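Local coordinates for protein hypoxanthine-guanine phosphoribosyltransferase (HGPRT) (Schistosoma mansoni, PDB 5IPF) that catalyses the transfer of a phosphoribosyl group from phosphoribosyl pyrophosphate to hypoxanthine or guanine, forming IMP or GMP in purine salvage, at residues Val30-Ser35 against Val57-Gly62; Val157-Asp160 against Lys166-Thr169; Ala186-Lys191 against His228-Ile233. One frame throughout, in Å; residues are numbered along the deposited sequence.

Contact 1 (Val30-Ser35 against Val57-Gly62); sequences VVIEDS and VLIPNG
Ile32 sets its CD1 methyl against the outer arm of Ile59. That methyl lies 3.6 Å from CG1 of Ile59 and 3.7 Å from CD1 of Ile59. The two side chains cross at a slant, and the touch is made by the terminal methyl of Ile32. The other branch of Ile32 reaches Leu58 more loosely, with CG2 of Ile32 4.3 Å from CD1 of Leu58. Ile32 can meet two neighbours because its branches part at CB. CG1 lies anti to the carbonyl carbon (chi1 -67°) and carries CD1 outward to Ile59, while CG2 is left beside the carbonyl carbon for Leu58. No hydrogen bond links the two segments, and the backbones stay well separated, with CA of Ile32 8.7 Å from CA of Leu58.

All three side chains are buried. Pro209 also packs on Ile32, and Phe206 and Ile64 on Ile59. Residues 30-35 start on strand 30-31, which pairs in parallel with strand 203-208. Leu58 and Ile59 form a classic beta bulge opposite Ile230, in the antiparallel sheet. Pro60 then takes the N-cap position of helix 61-81, whose first turn meets a second subunit: the backbone N of Gly62 bonds to Asp66 of that neighbouring subunit.

The contact joins the loop just after strand 30-31, at the margin of the parallel sheet, to the bulged strand 54-59 of the antiparallel sheet. Its chemistry is purely aliphatic. With no directional bond between the segments, what they gain from each other here is probably the exclusion of water from three buried side chains.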
loop_
_atom_site.group_PDB
_atom_site.type_symbol
_atom_site.label_atom_id
_atom_site.label_comp_id
_atom_site.label_asym_id
_atom_site.label_seq_id
_atom_site.Cartn_x
_atom_site.Cartn_y
_atom_site.Cartn_z
ATOM N N VAL A 30 -5.414 9.836 18.996
ATOM C CA VAL A 30 -4.217 10.655 18.840
ATOM C C VAL A 30 -4.615 12.121 18.923
ATOM O O VAL A 30 -5.529 12.568 18.222
ATOM C CB VAL A 30 -3.520 10.349 17.506
ATOM C CG1 VAL A 30 -2.236 11.149 17.376
ATOM C CG2 VAL A 30 -3.246 8.860 17.370
ATOM N N VAL A 31 -3.939 12.873 19.786
ATOM C CA VAL A 31 -4.238 14.283 20.016
ATOM C C VAL A 31 -3.169 15.122 19.336
ATOM O O VAL A 31 -1.975 14.969 19.621
ATOM C CB VAL A 31 -4.321 14.606 21.516
ATOM C CG1 VAL A 31 -4.564 16.093 21.723
ATOM C CG2 VAL A 31 -5.417 13.787 22.178
ATOM N N ILE A 32 -3.596 16.003 18.437
ATOM C CA ILE A 32 -2.712 16.942 17.758
ATOM C C ILE A 32 -2.834 18.262 18.506
ATOM O O ILE A 32 -3.801 19.004 18.323
ATOM C CB ILE A 32 -3.070 17.089 16.277
ATOM C CG1 ILE A 32 -2.798 15.778 15.540
ATOM C CG2 ILE A 32 -2.292 18.233 15.648
ATOM C CD1 ILE A 32 -3.245 15.782 14.106
ATOM N N GLU A 33 -1.854 18.552 19.360
ATOM C CA GLU A 33 -1.953 19.690 20.262
ATOM C C GLU A 33 -1.976 21.004 19.485
ATOM O O GLU A 33 -1.595 21.075 18.312
ATOM C CB GLU A 33 -0.791 19.686 21.255
ATOM N N ASP A 34 -2.441 22.059 20.162
ATOM C CA ASP A 34 -2.514 23.369 19.523
ATOM C C ASP A 34 -1.131 23.907 19.174
ATOM O O ASP A 34 -1.001 24.737 18.267
ATOM C CB ASP A 34 -3.253 24.358 20.426
ATOM C CG ASP A 34 -4.716 23.998 20.621
ATOM O OD1 ASP A 34 -5.313 23.377 19.714
ATOM O OD2 ASP A 34 -5.273 24.344 21.684
ATOM N N SER A 35 -0.088 23.451 19.870
ATOM C CA SER A 35 1.255 23.925 19.557
ATOM C C SER A 35 1.773 23.381 18.232
ATOM O O SER A 35 2.740 23.928 17.692
ATOM C CB SER A 35 2.224 23.551 20.677
ATOM N N VAL A 57 0.387 20.840 5.893
ATOM C CA VAL A 57 -0.206 19.512 5.980
ATOM C C VAL A 57 -0.390 19.164 7.449
ATOM O O VAL A 57 0.558 19.252 8.238
ATOM C CB VAL A 57 0.676 18.468 5.278
ATOM C CG1 VAL A 57 0.078 17.084 5.444
ATOM C CG2 VAL A 57 0.848 18.816 3.809
ATOM N N LEU A 58 -1.610 18.775 7.823
ATOM C CA LEU A 58 -1.885 18.420 9.211
ATOM C C LEU A 58 -1.656 16.930 9.460
ATOM O O LEU A 58 -0.848 16.555 10.316
ATOM C CB LEU A 58 -3.315 18.821 9.591
ATOM C CG LEU A 58 -3.549 18.881 11.104
ATOM C CD1 LEU A 58 -2.697 19.979 11.730
ATOM C CD2 LEU A 58 -5.019 19.078 11.439
ATOM N N ILE A 59 -2.356 16.073 8.723
ATOM C CA ILE A 59 -2.185 14.629 8.861
ATOM C C ILE A 59 -1.855 14.031 7.498
ATOM O O ILE A 59 -2.704 14.042 6.595
ATOM C CB ILE A 59 -3.437 13.967 9.460
ATOM C CG1 ILE A 59 -3.929 14.747 10.679
ATOM C CG2 ILE A 59 -3.134 12.535 9.863
ATOM C CD1 ILE A 59 -5.107 14.109 11.376
ATOM N N PRO A 60 -0.643 13.515 7.298
ATOM C CA PRO A 60 -0.331 12.840 6.034
ATOM C C PRO A 60 -1.161 11.578 5.857
ATOM O O PRO A 60 -1.616 10.962 6.824
ATOM C CB PRO A 60 1.162 12.515 6.161
ATOM C CG PRO A 60 1.676 13.506 7.154
ATOM C CD PRO A 60 0.556 13.708 8.131
ATOM N N ASN A 61 -1.345 11.194 4.591
ATOM C CA ASN A 61 -2.219 10.073 4.254
ATOM C C ASN A 61 -1.752 8.780 4.922
ATOM O O ASN A 61 -2.541 8.069 5.564
ATOM C CB ASN A 61 -2.271 9.928 2.731
ATOM C CG ASN A 61 -3.134 8.774 2.280
ATOM O OD1 ASN A 61 -2.678 7.634 2.223
ATOM N ND2 ASN A 61 -4.385 9.066 1.943
ATOM N N GLY A 62 -0.461 8.465 4.791
ATOM C CA GLY A 62 0.058 7.241 5.376
ATOM C C GLY A 62 -0.097 7.179 6.881
ATOM O O GLY A 62 -0.294 6.098 7.444
#

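Contact 2 (Val157-Asp160 against Lys166-Thr169); sequences VVED and KTIT. With IMP (inosinic acid), chain E.
Glu159 turns a carboxylate oxygen onto the aliphatic part of Ile168, and no hydrogen bond joins the two segments. OE1 of Glu159 lies 3.6 Å from CB of Ile168. The two side chains approach at a slant. The glutamate gets there because CG is anti to the backbone N (chi1 -154°) and the chain beyond it is extended, which carries the carboxylate from strand 154-159 to the first turn of helix 166-175. Its second oxygen faces the ligand, with OE2 of Glu159 3.7 Å from C3' of IMP. The methyl CG2 of Thr167 also approaches this oxygen.

Both segments also hold the nucleotide directly. Asp160 accepts a hydrogen bond from the ribose, with OD1 of Asp160 2.7 Å from O2' of IMP. Thr167 grips the phosphate: its backbone N is 2.9 Å from O3P of IMP, in a nearly straight bond of 167°. Its hydroxyl lies beside that backbone N (chi1 -56°) and reaches the same end of the ligand. OG1 of Thr167 is 2.8 Å from O3P of IMP, and O5' is also within its reach, so the acceptor is not settled. Asp163, Thr164 and Gly165 add backbone N-H bonds to IMP.

This is the phosphoribosyl-binding motif of the family: an acidic pair, then short strand 161-162 and a glycine-containing loop into a helix. The acidic pair lies by the ribose, and the backbone N-H of Thr167, in the first turn of the helix, holds the phosphate. The positive end of the helix would probably favour the phosphate charge.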
loop_
_atom_site.group_PDB
_atom_site.type_symbol
_atom_site.label_atom_id
_atom_site.label_comp_id
_atom_site.label_asym_id
_atom_site.label_seq_id
_atom_site.Cartn_x
_atom_site.Cartn_y
_atom_site.Cartn_z
ATOM N N VAL A 157 -21.622 3.956 12.262
ATOM C CA VAL A 157 -21.652 5.184 11.475
ATOM C C VAL A 157 -20.226 5.610 11.156
ATOM O O VAL A 157 -19.384 5.736 12.054
ATOM C CB VAL A 157 -22.413 6.292 12.219
ATOM N N VAL A 158 -19.955 5.830 9.874
ATOM C CA VAL A 158 -18.650 6.245 9.376
ATOM C C VAL A 158 -18.823 7.650 8.810
ATOM O O VAL A 158 -19.349 7.830 7.701
ATOM C CB VAL A 158 -18.096 5.278 8.323
ATOM C CG1 VAL A 158 -16.810 5.817 7.724
ATOM C CG2 VAL A 158 -17.865 3.905 8.937
ATOM N N GLU A 159 -18.400 8.648 9.579
ATOM C CA GLU A 159 -18.427 10.042 9.171
ATOM C C GLU A 159 -17.003 10.586 9.148
ATOM O O GLU A 159 -16.053 9.938 9.596
ATOM C CB GLU A 159 -19.311 10.882 10.104
ATOM C CG GLU A 159 -19.886 12.134 9.450
ATOM C CD GLU A 159 -20.318 13.179 10.460
ATOM O OE1 GLU A 159 -20.642 12.801 11.604
ATOM O OE2 GLU A 159 -20.325 14.381 10.111
ATOM N N ASP A 160 -16.868 11.805 8.629
ATOM C CA ASP A 160 -15.567 12.383 8.326
ATOM C C ASP A 160 -14.977 13.177 9.492
ATOM O O ASP A 160 -13.804 12.994 9.833
ATOM C CB ASP A 160 -15.686 13.258 7.076
ATOM C CG ASP A 160 -16.804 14.282 7.178
ATOM O OD1 ASP A 160 -17.731 14.083 7.991
ATOM O OD2 ASP A 160 -16.760 15.288 6.439
ATOM N N LYS A 166 -24.223 18.563 15.960
ATOM C CA LYS A 166 -25.634 18.494 15.589
ATOM C C LYS A 166 -25.845 17.657 14.333
ATOM O O LYS A 166 -26.811 16.885 14.255
ATOM C CB LYS A 166 -26.197 19.903 15.391
ATOM N N THR A 167 -24.955 17.804 13.346
ATOM C CA THR A 167 -25.053 17.027 12.112
ATOM C C THR A 167 -25.123 15.534 12.400
ATOM O O THR A 167 -25.895 14.803 11.766
ATOM C CB THR A 167 -23.857 17.329 11.205
ATOM O OG1 THR A 167 -23.782 18.738 10.953
ATOM C CG2 THR A 167 -23.985 16.587 9.883
ATOM N N ILE A 168 -24.325 15.063 13.358
ATOM C CA ILE A 168 -24.355 13.650 13.702
ATOM C C ILE A 168 -25.503 13.344 14.657
ATOM O O ILE A 168 -26.076 12.250 14.608
ATOM C CB ILE A 168 -22.999 13.218 14.287
ATOM C CG1 ILE A 168 -22.988 11.719 14.566
ATOM C CG2 ILE A 168 -22.684 13.995 15.555
ATOM C CD1 ILE A 168 -21.796 11.284 15.355
ATOM N N THR A 169 -25.869 14.294 15.523
ATOM C CA THR A 169 -26.956 14.050 16.468
ATOM C C THR A 169 -28.267 13.780 15.741
ATOM O O THR A 169 -29.024 12.879 16.126
ATOM C CB THR A 169 -27.110 15.237 17.418
HETATM P P IMP E . -21.093 19.283 13.097
HETATM O O1P IMP E . -20.617 18.135 13.956
HETATM O O2P IMP E . -20.421 20.626 13.253
HETATM O O3P IMP E . -22.566 19.475 13.372
HETATM O "O5'" IMP E . -20.904 18.861 11.570
HETATM C "C5'" IMP E . -20.284 19.752 10.649
HETATM C "C4'" IMP E . -20.447 19.316 9.211
HETATM O "O4'" IMP E . -19.486 20.024 8.399
HETATM C "C3'" IMP E . -20.216 17.844 8.921
HETATM O "O3'" IMP E . -20.920 17.476 7.736
HETATM C "C2'" IMP E . -18.711 17.782 8.659
HETATM O "O2'" IMP E . -18.318 16.758 7.770
HETATM C "C1'" IMP E . -18.391 19.175 8.089
HETATM N N9 IMP E . -17.186 19.774 8.672
HETATM C C8 IMP E . -17.060 20.207 9.967
HETATM N N7 IMP E . -15.815 20.698 10.145
HETATM C C5 IMP E . -15.140 20.589 8.980
HETATM C C6 IMP E . -13.844 20.938 8.622
HETATM O O6 IMP E . -13.108 21.502 9.432
HETATM N N1 IMP E . -13.410 20.706 7.333
HETATM C C2 IMP E . -14.264 20.131 6.414
HETATM N N3 IMP E . -15.551 19.786 6.778
HETATM C C4 IMP E . -15.986 20.010 8.043
#

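Contact 3 (Ala186-Lys191 against His228-Ile233); sequences ASLLVK and HHICVI. With IMP (inosinic acid), chain E.
A small, buried aliphatic contact between Leu188, Leu189 and Ile230 bridges the two sheets of the subunit. Leu189 and Ile230 meet tip to tip, with CD1 of Leu189 3.6 Å from CD1 of Ile230. CD2 of Leu188 reaches the same methyl of Ile230 at 4.2 Å. In Ile230, CG1 is anti to the carbonyl carbon (chi1 -65°), which carries this methyl out to where both leucines reach it. Val213 packs on both Leu189 and Ile230.

The chain turns a corner at Leu188, between strand 182-187 and strand 189-191. A hydrogen bond spans this corner: OG of Ser187 lies 2.7 Å from O of Leu189, the donor tilted 31° from the carbonyl plane. Beyond the corner, Lys191 stretches out an extended chain to the purine. Its NZ makes a weak hydrogen bond to O6 of IMP, at 3.1 Å. Val213 O also bonds to IMP.

Leu189 and Lys191 belong to the same short strand: Leu189 packs on the antiparallel sheet, and Lys191 reaches the purine. Such an interface between the parallel-sheet core and a smaller hood, beside the purine site, is consistent with the type I phosphoribosyltransferase fold.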
loop_
_atom_site.group_PDB
_atom_site.type_symbol
_atom_site.label_atom_id
_atom_site.label_comp_id
_atom_site.label_asym_id
_atom_site.label_seq_id
_atom_site.Cartn_x
_atom_site.Cartn_y
_atom_site.Cartn_z
ATOM N N ALA A 186 -18.021 5.962 14.128
ATOM C CA ALA A 186 -16.577 6.038 13.933
ATOM C C ALA A 186 -16.280 7.313 13.154
ATOM O O ALA A 186 -16.667 7.437 11.987
ATOM C CB ALA A 186 -16.051 4.806 13.199
ATOM N N SER A 187 -15.604 8.261 13.800
ATOM C CA SER A 187 -15.257 9.540 13.197
ATOM C C SER A 187 -13.745 9.635 13.070
ATOM O O SER A 187 -13.021 9.413 14.047
ATOM C CB SER A 187 -15.790 10.713 14.026
ATOM O OG SER A 187 -15.397 11.955 13.465
ATOM N N LEU A 188 -13.275 9.965 11.865
ATOM C CA LEU A 188 -11.838 10.053 11.631
ATOM C C LEU A 188 -11.221 11.194 12.430
ATOM O O LEU A 188 -10.176 11.025 13.069
ATOM C CB LEU A 188 -11.558 10.230 10.140
ATOM C CG LEU A 188 -10.089 10.462 9.781
ATOM C CD1 LEU A 188 -9.243 9.262 10.180
ATOM C CD2 LEU A 188 -9.935 10.770 8.301
ATOM N N LEU A 189 -11.856 12.363 12.410
ATOM C CA LEU A 189 -11.351 13.538 13.100
ATOM C C LEU A 189 -12.395 14.074 14.071
ATOM O O LEU A 189 -13.602 13.903 13.873
ATOM C CB LEU A 189 -10.961 14.644 12.112
ATOM C CG LEU A 189 -9.936 14.295 11.033
ATOM C CD1 LEU A 189 -9.565 15.539 10.244
ATOM C CD2 LEU A 189 -8.704 13.655 11.648
ATOM N N VAL A 190 -11.912 14.727 15.126
ATOM C CA VAL A 190 -12.756 15.402 16.104
ATOM C C VAL A 190 -12.124 16.751 16.416
ATOM O O VAL A 190 -10.932 16.824 16.730
ATOM C CB VAL A 190 -12.931 14.573 17.392
ATOM C CG1 VAL A 190 -13.342 15.467 18.551
ATOM C CG2 VAL A 190 -13.964 13.481 17.179
ATOM N N LYS A 191 -12.916 17.815 16.319
ATOM C CA LYS A 191 -12.416 19.157 16.582
ATOM C C LYS A 191 -12.439 19.452 18.076
ATOM O O LYS A 191 -13.424 19.165 18.763
ATOM C CB LYS A 191 -13.249 20.196 15.832
ATOM C CG LYS A 191 -12.680 20.596 14.485
ATOM C CD LYS A 191 -13.531 21.675 13.840
ATOM C CE LYS A 191 -12.890 22.208 12.571
ATOM N NZ LYS A 191 -13.744 23.232 11.906
ATOM N N HIS A 228 -4.658 14.662 -1.247
ATOM C CA HIS A 228 -4.204 13.392 -0.692
ATOM C C HIS A 228 -4.109 13.402 0.830
ATOM O O HIS A 228 -4.423 12.395 1.475
ATOM C CB HIS A 228 -2.838 13.019 -1.279
ATOM C CG HIS A 228 -2.496 11.571 -1.126
ATOM N ND1 HIS A 228 -1.311 11.135 -0.572
ATOM C CD2 HIS A 228 -3.194 10.457 -1.448
ATOM C CE1 HIS A 228 -1.292 9.815 -0.566
ATOM N NE2 HIS A 228 -2.423 9.378 -1.091
ATOM N N HIS A 229 -3.676 14.507 1.420
ATOM C CA HIS A 229 -3.478 14.594 2.858
ATOM C C HIS A 229 -4.500 15.534 3.482
ATOM O O HIS A 229 -5.223 16.260 2.794
ATOM C CB HIS A 229 -2.059 15.070 3.178
ATOM C CG HIS A 229 -1.015 14.510 2.266
ATOM N ND1 HIS A 229 -0.400 13.298 2.492
ATOM C CD2 HIS A 229 -0.476 14.999 1.125
ATOM C CE1 HIS A 229 0.472 13.064 1.528
ATOM N NE2 HIS A 229 0.447 14.081 0.686
ATOM N N ILE A 230 -4.548 15.514 4.808
ATOM C CA ILE A 230 -5.368 16.451 5.565
ATOM C C ILE A 230 -4.554 17.720 5.786
ATOM O O ILE A 230 -3.489 17.686 6.411
ATOM C CB ILE A 230 -5.827 15.848 6.899
ATOM C CG1 ILE A 230 -6.768 14.668 6.649
ATOM C CG2 ILE A 230 -6.514 16.907 7.749
ATOM C CD1 ILE A 230 -7.242 13.990 7.910
ATOM N N CYS A 231 -5.056 18.836 5.270
ATOM C CA CYS A 231 -4.350 20.105 5.309
ATOM C C CYS A 231 -5.278 21.186 5.843
ATOM O O CYS A 231 -6.482 20.978 6.008
ATOM C CB CYS A 231 -3.829 20.487 3.917
ATOM S SG CYS A 231 -2.843 19.196 3.129
ATOM N N VAL A 232 -4.701 22.352 6.118
ATOM C CA VAL A 232 -5.452 23.530 6.536
ATOM C C VAL A 232 -5.381 24.561 5.417
ATOM O O VAL A 232 -4.308 24.801 4.848
ATOM C CB VAL A 232 -4.921 24.105 7.861
ATOM C CG1 VAL A 232 -5.152 23.123 9.000
ATOM C CG2 VAL A 232 -3.448 24.450 7.750
ATOM N N ILE A 233 -6.527 25.155 5.089
ATOM C CA ILE A 233 -6.560 26.185 4.061
ATOM C C ILE A 233 -5.983 27.478 4.616
ATOM O O ILE A 233 -6.151 27.801 5.801
ATOM C CB ILE A 233 -7.994 26.393 3.548
ATOM C CG1 ILE A 233 -8.944 26.659 4.718
ATOM C CG2 ILE A 233 -8.449 25.194 2.734
ATOM C CD1 ILE A 233 -10.366 26.949 4.297
HETATM P P IMP E . -21.093 19.283 13.097
HETATM O O1P IMP E . -20.617 18.135 13.956
HETATM O O2P IMP E . -20.421 20.626 13.253
HETATM O O3P IMP E . -22.566 19.475 13.372
HETATM O "O5'" IMP E . -20.904 18.861 11.570
HETATM C "C5'" IMP E . -20.284 19.752 10.649
HETATM C "C4'" IMP E . -20.447 19.316 9.211
HETATM O "O4'" IMP E . -19.486 20.024 8.399
HETATM C "C3'" IMP E . -20.216 17.844 8.921
HETATM O "O3'" IMP E . -20.920 17.476 7.736
HETATM C "C2'" IMP E . -18.711 17.782 8.659
HETATM O "O2'" IMP E . -18.318 16.758 7.770
HETATM C "C1'" IMP E . -18.391 19.175 8.089
HETATM N N9 IMP E . -17.186 19.774 8.672
HETATM C C8 IMP E . -17.060 20.207 9.967
HETATM N N7 IMP E . -15.815 20.698 10.145
HETATM C C5 IMP E . -15.140 20.589 8.980
HETATM C C6 IMP E . -13.844 20.938 8.622
HETATM O O6 IMP E . -13.108 21.502 9.432
HETATM N N1 IMP E . -13.410 20.706 7.333
HETATM C C2 IMP E . -14.264 20.131 6.414
HETATM N N3 IMP E . -15.551 19.786 6.778
HETATM C C4 IMP E . -15.986 20.010 8.043
#

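The contacts come in series along the chain, each closing before the next opens. Contacts 1 and 3 are neighbours, with centres about 8 Å apart. They share the antiparallel sheet, where strands 54-59 and 230-233 pair, and Leu189 packs on Ile59 between them. Contacts 2 and 3 have centres about 14 Å apart and share the parallel sheet, where strands 154-159 and 182-187 run side by side. Both touch IMP: contact 2 at the ribose and phosphate, contact 3 at the purine. Contact 1 lies about 21 Å from contact 2, centre to centre. Together they run from the sugar-phosphate site to the subunit interface.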